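Local structure of subtilisin-like serine protease (Fervidobacterium pennivorans, 1R6V) at residues E448-V453 with V539-S544; S476-K481 with G496-F501. The protein breaks keratin down into peptides as a subtilisin-like serine protease, allowing its bacterium to grow on native feathers. The protein carries 1 engineered substitution. All coordinates share one frame; numbering follows the deposited sequence.

Contact 1: residues E448-V453 with V539-S544; sequences EEFQVV and VGFGVS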
ATOM      1  N   GLU A 448      16.903  -9.186   1.628  1.00 15.16           N
ATOM      2  CA  GLU A 448      16.681  -7.920   0.949  1.00 17.01           C
ATOM      3  C   GLU A 448      15.372  -7.957   0.182  1.00 15.32           C
ATOM      4  O   GLU A 448      14.646  -6.963   0.129  1.00 14.22           O
ATOM      5  CB  GLU A 448      17.845  -7.621   0.001  1.00 19.39           C
ATOM      6  CG  GLU A 448      19.073  -7.161   0.756  1.00 26.52           C
ATOM      7  CD  GLU A 448      20.291  -7.031  -0.124  1.00 30.57           C
ATOM      8  OE1 GLU A 448      20.178  -6.432  -1.213  1.00 31.79           O
ATOM      9  OE2 GLU A 448      21.365  -7.521   0.289  1.00 34.47           O
ATOM     10  N   GLU A 449      15.072  -9.112  -0.402  1.00 15.63           N
ATOM     11  CA  GLU A 449      13.843  -9.267  -1.157  1.00 16.91           C
ATOM     12  C   GLU A 449      13.437 -10.711  -1.394  1.00 16.38           C
ATOM     13  O   GLU A 449      14.263 -11.564  -1.725  1.00 16.55           O
ATOM     14  CB  GLU A 449      13.940  -8.563  -2.517  1.00 20.67           C
ATOM     15  CG  GLU A 449      12.648  -8.685  -3.331  1.00 26.45           C
ATOM     16  CD  GLU A 449      12.409  -7.495  -4.241  1.00 31.27           C
ATOM     17  OE1 GLU A 449      12.008  -6.422  -3.736  1.00 35.02           O
ATOM     18  OE2 GLU A 449      12.638  -7.630  -5.455  1.00 32.98           O
ATOM     19  N   PHE A 450      12.150 -10.971  -1.197  1.00 15.39           N
ATOM     20  CA  PHE A 450      11.566 -12.282  -1.458  1.00 13.87           C
ATOM     21  C   PHE A 450      10.432 -11.987  -2.439  1.00 14.69           C
ATOM     22  O   PHE A 450       9.713 -11.008  -2.262  1.00 13.07           O
ATOM     23  CB  PHE A 450      10.978 -12.897  -0.181  1.00 13.90           C
ATOM     24  CG  PHE A 450      10.241 -14.177  -0.423  1.00 13.21           C
ATOM     25  CD1 PHE A 450      10.918 -15.306  -0.886  1.00 12.85           C
ATOM     26  CD2 PHE A 450       8.858 -14.243  -0.231  1.00 13.87           C
ATOM     27  CE1 PHE A 450      10.227 -16.486  -1.163  1.00 14.64           C
ATOM     28  CE2 PHE A 450       8.151 -15.410  -0.501  1.00 14.34           C
ATOM     29  CZ  PHE A 450       8.831 -16.539  -0.969  1.00 15.28           C
ATOM     30  N   GLN A 451      10.282 -12.802  -3.474  1.00 14.18           N
ATOM     31  CA  GLN A 451       9.187 -12.565  -4.421  1.00 17.41           C
ATOM     32  C   GLN A 451       8.371 -13.815  -4.642  1.00 16.85           C
ATOM     33  O   GLN A 451       8.893 -14.928  -4.569  1.00 16.36           O
ATOM     34  CB  GLN A 451       9.717 -12.111  -5.779  1.00 20.10           C
ATOM     35  CG  GLN A 451      10.411 -10.761  -5.788  1.00 25.54           C
ATOM     36  CD  GLN A 451      10.762 -10.302  -7.194  1.00 27.70           C
ATOM     37  OE1 GLN A 451      10.970 -11.122  -8.091  1.00 31.22           O
ATOM     38  NE2 GLN A 451      10.837  -8.989  -7.391  1.00 31.90           N
ATOM     39  N   VAL A 452       7.076 -13.632  -4.889  1.00 16.31           N
ATOM     40  CA  VAL A 452       6.201 -14.746  -5.218  1.00 16.12           C
ATOM     41  C   VAL A 452       5.724 -14.349  -6.616  1.00 16.88           C
ATOM     42  O   VAL A 452       5.189 -13.258  -6.810  1.00 17.19           O
ATOM     43  CB  VAL A 452       5.003 -14.901  -4.233  1.00 17.43           C
ATOM     44  CG1 VAL A 452       4.077 -16.030  -4.714  1.00 17.26           C
ATOM     45  CG2 VAL A 452       5.525 -15.252  -2.821  1.00 17.00           C
ATOM     46  N   VAL A 453       5.982 -15.214  -7.588  1.00 16.69           N
ATOM     47  CA  VAL A 453       5.607 -14.959  -8.975  1.00 17.68           C
ATOM     48  C   VAL A 453       4.524 -15.955  -9.370  1.00 18.14           C
ATOM     49  O   VAL A 453       4.779 -17.156  -9.409  1.00 18.17           O
ATOM     50  CB  VAL A 453       6.811 -15.149  -9.923  1.00 19.32           C
ATOM     51  CG1 VAL A 453       6.445 -14.682 -11.328  1.00 20.99           C
ATOM     52  CG2 VAL A 453       8.026 -14.372  -9.401  1.00 20.49           C
ATOM     53  N   VAL A 539       3.042 -25.031   2.537  1.00 23.30           N
ATOM     54  CA  VAL A 539       3.296 -25.143   3.973  1.00 23.27           C
ATOM     55  C   VAL A 539       4.773 -25.346   4.291  1.00 22.76           C
ATOM     56  O   VAL A 539       5.461 -26.102   3.611  1.00 23.43           O
ATOM     57  CB  VAL A 539       2.468 -26.319   4.572  1.00 23.53           C
ATOM     58  CG1 VAL A 539       2.793 -26.509   6.049  1.00 24.30           C
ATOM     59  CG2 VAL A 539       0.989 -26.035   4.401  1.00 24.69           C
ATOM     60  N   GLY A 540       5.252 -24.662   5.326  1.00 21.50           N
ATOM     61  CA  GLY A 540       6.647 -24.787   5.713  1.00 22.19           C
ATOM     62  C   GLY A 540       7.631 -24.361   4.642  1.00 21.93           C
ATOM     63  O   GLY A 540       8.687 -24.985   4.454  1.00 22.28           O
ATOM     64  N   PHE A 541       7.295 -23.304   3.910  1.00 20.62           N
ATOM     65  CA  PHE A 541       8.204 -22.839   2.872  1.00 20.19           C
ATOM     66  C   PHE A 541       9.295 -22.022   3.556  1.00 19.44           C
ATOM     67  O   PHE A 541       9.001 -21.158   4.373  1.00 18.79           O
ATOM     68  CB  PHE A 541       7.484 -21.953   1.847  1.00 19.57           C
ATOM     69  CG  PHE A 541       8.360 -21.542   0.699  1.00 21.32           C
ATOM     70  CD1 PHE A 541       8.493 -22.358  -0.427  1.00 21.74           C
ATOM     71  CD2 PHE A 541       9.081 -20.357   0.753  1.00 19.86           C
ATOM     72  CE1 PHE A 541       9.335 -21.990  -1.477  1.00 23.41           C
ATOM     73  CE2 PHE A 541       9.920 -19.985  -0.284  1.00 20.64           C
ATOM     74  CZ  PHE A 541      10.050 -20.802  -1.405  1.00 20.27           C
ATOM     75  N   GLY A 542      10.544 -22.301   3.212  1.00 19.43           N
ATOM     76  CA  GLY A 542      11.653 -21.591   3.828  1.00 18.57           C
ATOM     77  C   GLY A 542      12.157 -20.421   3.006  1.00 18.16           C
ATOM     78  O   GLY A 542      12.554 -20.573   1.853  1.00 18.90           O
ATOM     79  N   VAL A 543      12.134 -19.241   3.607  1.00 17.19           N
ATOM     80  CA  VAL A 543      12.615 -18.043   2.933  1.00 16.70           C
ATOM     81  C   VAL A 543      14.000 -17.732   3.488  1.00 15.95           C
ATOM     82  O   VAL A 543      14.200 -17.775   4.693  1.00 14.80           O
ATOM     83  CB  VAL A 543      11.659 -16.858   3.187  1.00 17.96           C
ATOM     84  CG1 VAL A 543      12.294 -15.551   2.692  1.00 17.66           C
ATOM     85  CG2 VAL A 543      10.339 -17.112   2.455  1.00 19.28           C
ATOM     86  N   SER A 544      14.954 -17.440   2.607  1.00 15.90           N
ATOM     87  CA  SER A 544      16.321 -17.130   3.034  1.00 16.45           C
ATOM     88  C   SER A 544      17.089 -16.574   1.848  1.00 18.43           C
ATOM     89  O   SER A 544      16.565 -16.504   0.752  1.00 18.05           O
ATOM     90  CB  SER A 544      17.015 -18.403   3.510  1.00 18.35           C
ATOM     91  OG  SER A 544      17.316 -19.234   2.398  1.00 17.60           O
TER
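Phe-450 carries this contact: its ring is met by Val-543 over one face and touched by Phe-541 near CE1 and CZ. The ring leaves strand 446-455 with CG anti to the backbone N (chi1 174°), a setting that sends it across the gap toward strand 535-543. There the CG2 methyl of Val-543 sits over its centre, 3.7 Å from the ring centroid and nearly on the ring normal, a clear CH-pi contact. The two branches of Val-543 divide the work. CG2 covers the middle of the ring, while CG1 leans over the root side, 3.8 Å from Phe-450 CD1, so that one beta-branched residue spreads along the ring from CG to CZ.

Phe-541 arrives from the opposite direction. Its CE2 corner lies 3.6 Å from CE1 of Phe-450. The planes are turned by 48°, and neither ring lies over the face of the other. Phe-541 and Val-543, two apart on their strand, both face Phe-450, and Gly-540 takes the positive phi of a G1 beta bulge opposite Tyr-498.

The two strands belong to different sheets of the Ig-like domain, and this is where the faces of its beta-sandwich meet. Met-470, Ile-500 and Leu-550 add further apolar surface around the Phe-450 ring. With carbon alone on both sides, the contact depends on shape and dispersion: a broad aromatic face suits a methyl group, and neither partner brings a polar group that would need satisfying in the interior.

Contact 2: residues S476-K481 with G496-F501; sequences SCYYAK and GTYDIF
The outer end of the Tyr-498 ring, CE2 and OH, meets the CD1-CE1 flank of Tyr-478, and the two rings supply most of the contact between strands 478-481 and 496-505. The apolar part is a meeting of ring carbons: CE2 of Tyr-498 lies 3.8 Å from CD1 of Tyr-478. Each residue sets CG beside its own backbone N and anti to the carbonyl carbon (chi1 -60° in both). The CA atoms of Tyr-478 and Ile-500 are 9.4 Å apart, too far for neighbouring strands, so two long side chains are needed to span the distance.

The second kind of approach is polar against aromatic. The Tyr-498 hydroxyl comes to the edge of the Tyr-478 ring, near its plane, with OH 3.2 Å from CE1. An oxygen here faces the slightly positive rim of the ring, probably a mild electrostatic gain. More loosely, the carbonyl O of Ser-476 stands 4.1 Å from CE2 of Tyr-498, at the edge of that ring; the same carbonyl accepts a hydrogen bond from Arg-472.

Hydrogen bonds fix the polar ends through a third party. Both hydroxyls reach Asp-494, at the end of strand 487-494: Tyr-478 OH bonds its backbone N and Tyr-498 OH its carbonyl O. A phenylalanine in place of Tyr-498 would lack the hydroxyl, and would probably leave the Asp-494 carbonyl without this partner and open a small gap at the Tyr-478 edge.

Tyrosine therefore suits both places: the rings pack within the Ig-like domain, with Tyr-498 also lying on Met-470 and Val-543, while the hydroxyls tie the strands to a shared backbone. The chemistry is amphipathic, apolar along the ring flanks and hydrogen-bonded at the hydroxyls.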
ATOM      1  N   SER A 476       5.920 -11.743  12.527  1.00 25.01           N
ATOM      2  CA  SER A 476       5.086 -10.981  11.618  1.00 25.35           C
ATOM      3  C   SER A 476       4.648 -11.747  10.382  1.00 23.62           C
ATOM      4  O   SER A 476       5.405 -12.543   9.824  1.00 23.52           O
ATOM      5  CB  SER A 476       5.819  -9.710  11.184  1.00 26.02           C
ATOM      6  OG  SER A 476       5.048  -8.990  10.230  1.00 29.42           O
ATOM      7  N   CYS A 477       3.360 -11.547   9.998  1.00 23.25           N
ATOM      8  CA  CYS A 477       2.863 -12.146   8.774  1.00 21.70           C
ATOM      9  C   CYS A 477       3.011 -11.041   7.738  1.00 19.87           C
ATOM     10  O   CYS A 477       3.144  -9.872   8.099  1.00 19.37           O
ATOM     11  CB  CYS A 477       1.399 -12.546   8.924  1.00 23.63           C
ATOM     12  SG  CYS A 477       1.184 -13.918  10.122  1.00 29.43           S
ATOM     13  N   TYR A 478       2.994 -11.407   6.465  1.00 17.70           N
ATOM     14  CA  TYR A 478       3.137 -10.411   5.412  1.00 16.43           C
ATOM     15  C   TYR A 478       2.058 -10.603   4.368  1.00 16.12           C
ATOM     16  O   TYR A 478       1.508 -11.693   4.223  1.00 15.01           O
ATOM     17  CB  TYR A 478       4.516 -10.518   4.754  1.00 14.31           C
ATOM     18  CG  TYR A 478       5.669 -10.294   5.720  1.00 14.30           C
ATOM     19  CD1 TYR A 478       6.468 -11.361   6.136  1.00 15.02           C
ATOM     20  CD2 TYR A 478       5.960  -9.018   6.206  1.00 13.39           C
ATOM     21  CE1 TYR A 478       7.541 -11.161   7.017  1.00 12.92           C
ATOM     22  CE2 TYR A 478       7.030  -8.801   7.084  1.00 12.90           C
ATOM     23  CZ  TYR A 478       7.815  -9.882   7.477  1.00 12.00           C
ATOM     24  OH  TYR A 478       8.887  -9.673   8.308  1.00 13.18           O
ATOM     25  N   TYR A 479       1.753  -9.540   3.634  1.00 15.89           N
ATOM     26  CA  TYR A 479       0.722  -9.619   2.612  1.00 17.90           C
ATOM     27  C   TYR A 479       1.051  -8.688   1.457  1.00 16.71           C
ATOM     28  O   TYR A 479       1.591  -7.607   1.666  1.00 18.70           O
ATOM     29  CB  TYR A 479      -0.630  -9.230   3.225  1.00 20.99           C
ATOM     30  CG  TYR A 479      -1.771  -9.085   2.230  1.00 25.45           C
ATOM     31  CD1 TYR A 479      -1.976  -7.885   1.539  1.00 28.04           C
ATOM     32  CD2 TYR A 479      -2.643 -10.140   1.985  1.00 28.87           C
ATOM     33  CE1 TYR A 479      -3.029  -7.748   0.626  1.00 29.01           C
ATOM     34  CE2 TYR A 479      -3.700 -10.012   1.074  1.00 30.10           C
ATOM     35  CZ  TYR A 479      -3.884  -8.817   0.400  1.00 30.20           C
ATOM     36  OH  TYR A 479      -4.922  -8.704  -0.503  1.00 32.05           O
ATOM     37  N   ALA A 480       0.738  -9.120   0.243  1.00 17.36           N
ATOM     38  CA  ALA A 480       0.951  -8.302  -0.949  1.00 17.10           C
ATOM     39  C   ALA A 480       0.118  -8.863  -2.088  1.00 18.28           C
ATOM     40  O   ALA A 480      -0.250 -10.034  -2.094  1.00 18.85           O
ATOM     41  CB  ALA A 480       2.420  -8.288  -1.348  1.00 16.39           C
ATOM     42  N   LYS A 481      -0.175  -8.021  -3.064  1.00 17.68           N
ATOM     43  CA  LYS A 481      -0.958  -8.454  -4.212  1.00 18.10           C
ATOM     44  C   LYS A 481      -0.059  -8.467  -5.445  1.00 17.43           C
ATOM     45  O   LYS A 481       0.781  -7.582  -5.613  1.00 17.70           O
ATOM     46  CB  LYS A 481      -2.112  -7.483  -4.411  1.00 20.59           C
ATOM     47  CG  LYS A 481      -2.974  -7.355  -3.170  1.00 26.30           C
ATOM     48  CD  LYS A 481      -4.057  -6.303  -3.322  1.00 31.29           C
ATOM     49  CE  LYS A 481      -5.267  -6.853  -4.042  1.00 34.08           C
ATOM     50  NZ  LYS A 481      -6.371  -5.845  -4.062  1.00 37.87           N
ATOM     51  N   GLY A 496      13.149 -17.222   7.229  1.00 16.27           N
ATOM     52  CA  GLY A 496      12.507 -18.193   8.095  1.00 16.47           C
ATOM     53  C   GLY A 496      11.449 -19.026   7.397  1.00 16.64           C
ATOM     54  O   GLY A 496      11.295 -18.975   6.174  1.00 14.79           O
ATOM     55  N   THR A 497      10.694 -19.776   8.186  1.00 17.48           N
ATOM     56  CA  THR A 497       9.660 -20.661   7.661  1.00 17.73           C
ATOM     57  C   THR A 497       8.267 -20.044   7.716  1.00 17.58           C
ATOM     58  O   THR A 497       7.837 -19.524   8.751  1.00 17.92           O
ATOM     59  CB  THR A 497       9.660 -21.994   8.453  1.00 19.69           C
ATOM     60  OG1 THR A 497      10.980 -22.571   8.421  1.00 19.53           O
ATOM     61  CG2 THR A 497       8.666 -22.967   7.857  1.00 19.62           C
ATOM     62  N   TYR A 498       7.570 -20.107   6.582  1.00 18.20           N
ATOM     63  CA  TYR A 498       6.224 -19.569   6.454  1.00 17.01           C
ATOM     64  C   TYR A 498       5.284 -20.524   5.758  1.00 16.94           C
ATOM     65  O   TYR A 498       5.709 -21.370   4.986  1.00 18.58           O
ATOM     66  CB  TYR A 498       6.196 -18.322   5.577  1.00 17.22           C
ATOM     67  CG  TYR A 498       7.030 -17.174   6.054  1.00 14.96           C
ATOM     68  CD1 TYR A 498       8.396 -17.140   5.806  1.00 15.60           C
ATOM     69  CD2 TYR A 498       6.440 -16.091   6.713  1.00 18.05           C
ATOM     70  CE1 TYR A 498       9.154 -16.046   6.191  1.00 15.46           C
ATOM     71  CE2 TYR A 498       7.188 -14.996   7.101  1.00 16.44           C
ATOM     72  CZ  TYR A 498       8.545 -14.984   6.830  1.00 17.03           C
ATOM     73  OH  TYR A 498       9.279 -13.880   7.165  1.00 17.39           O
ATOM     74  N   ASP A 499       4.018 -20.293   6.013  1.00 18.72           N
ATOM     75  CA  ASP A 499       2.979 -21.040   5.333  1.00 19.71           C
ATOM     76  C   ASP A 499       2.494 -19.954   4.386  1.00 17.74           C
ATOM     77  O   ASP A 499       1.997 -18.929   4.828  1.00 18.37           O
ATOM     78  CB  ASP A 499       1.861 -21.442   6.282  1.00 20.94           C
ATOM     79  CG  ASP A 499       2.253 -22.597   7.172  1.00 24.22           C
ATOM     80  OD1 ASP A 499       3.252 -23.283   6.860  1.00 25.23           O
ATOM     81  OD2 ASP A 499       1.554 -22.823   8.173  1.00 26.85           O
ATOM     82  N   ILE A 500       2.644 -20.196   3.112  1.00 18.03           N
ATOM     83  CA  ILE A 500       2.284 -19.200   2.108  1.00 18.49           C
ATOM     84  C   ILE A 500       1.033 -19.605   1.341  1.00 19.17           C
ATOM     85  O   ILE A 500       0.988 -20.683   0.746  1.00 21.40           O
ATOM     86  CB  ILE A 500       3.464 -18.993   1.121  1.00 16.45           C
ATOM     87  CG1 ILE A 500       4.709 -18.532   1.888  1.00 16.93           C
ATOM     88  CG2 ILE A 500       3.104 -17.924   0.091  1.00 17.33           C
ATOM     89  CD1 ILE A 500       5.957 -18.362   1.019  1.00 18.49           C
ATOM     90  N   PHE A 501       0.025 -18.734   1.368  1.00 19.90           N
ATOM     91  CA  PHE A 501      -1.242 -18.973   0.679  1.00 20.72           C
ATOM     92  C   PHE A 501      -1.407 -17.958  -0.440  1.00 20.06           C
ATOM     93  O   PHE A 501      -1.178 -16.774  -0.241  1.00 17.58           O
ATOM     94  CB  PHE A 501      -2.405 -18.872   1.668  1.00 24.01           C
ATOM     95  CG  PHE A 501      -2.278 -19.814   2.833  1.00 28.72           C
ATOM     96  CD1 PHE A 501      -1.526 -19.463   3.952  1.00 30.85           C
ATOM     97  CD2 PHE A 501      -2.877 -21.070   2.797  1.00 30.73           C
ATOM     98  CE1 PHE A 501      -1.373 -20.348   5.017  1.00 29.64           C
ATOM     99  CE2 PHE A 501      -2.729 -21.962   3.857  1.00 31.68           C
ATOM    100  CZ  PHE A 501      -1.977 -21.600   4.967  1.00 31.75           C
TER

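Both contacts lie in the Ig-like beta-sandwich, their centres about 8 Å apart and away from the catalytic and calcium sites. Contact 2 spans non-adjacent strands of one sheet, 478-481 and 496-505, which have strand 466-471 between them; contact 1 joins that sheet's outer strand 535-543 to strand 446-455 of the opposing sheet. Strands 496-505 and 535-543 are neighbours, with probable backbone hydrogen bonds from Val-543 N to Gly-496 O and from Phe-541 N to Tyr-498 O. Contact 1 is largely buried, Phe-450 and Val-543 fully so, and is wholly apolar. Contact 2 is only partly buried, and there the aromatic residues are tyrosines, whose hydroxyls find backbone partners.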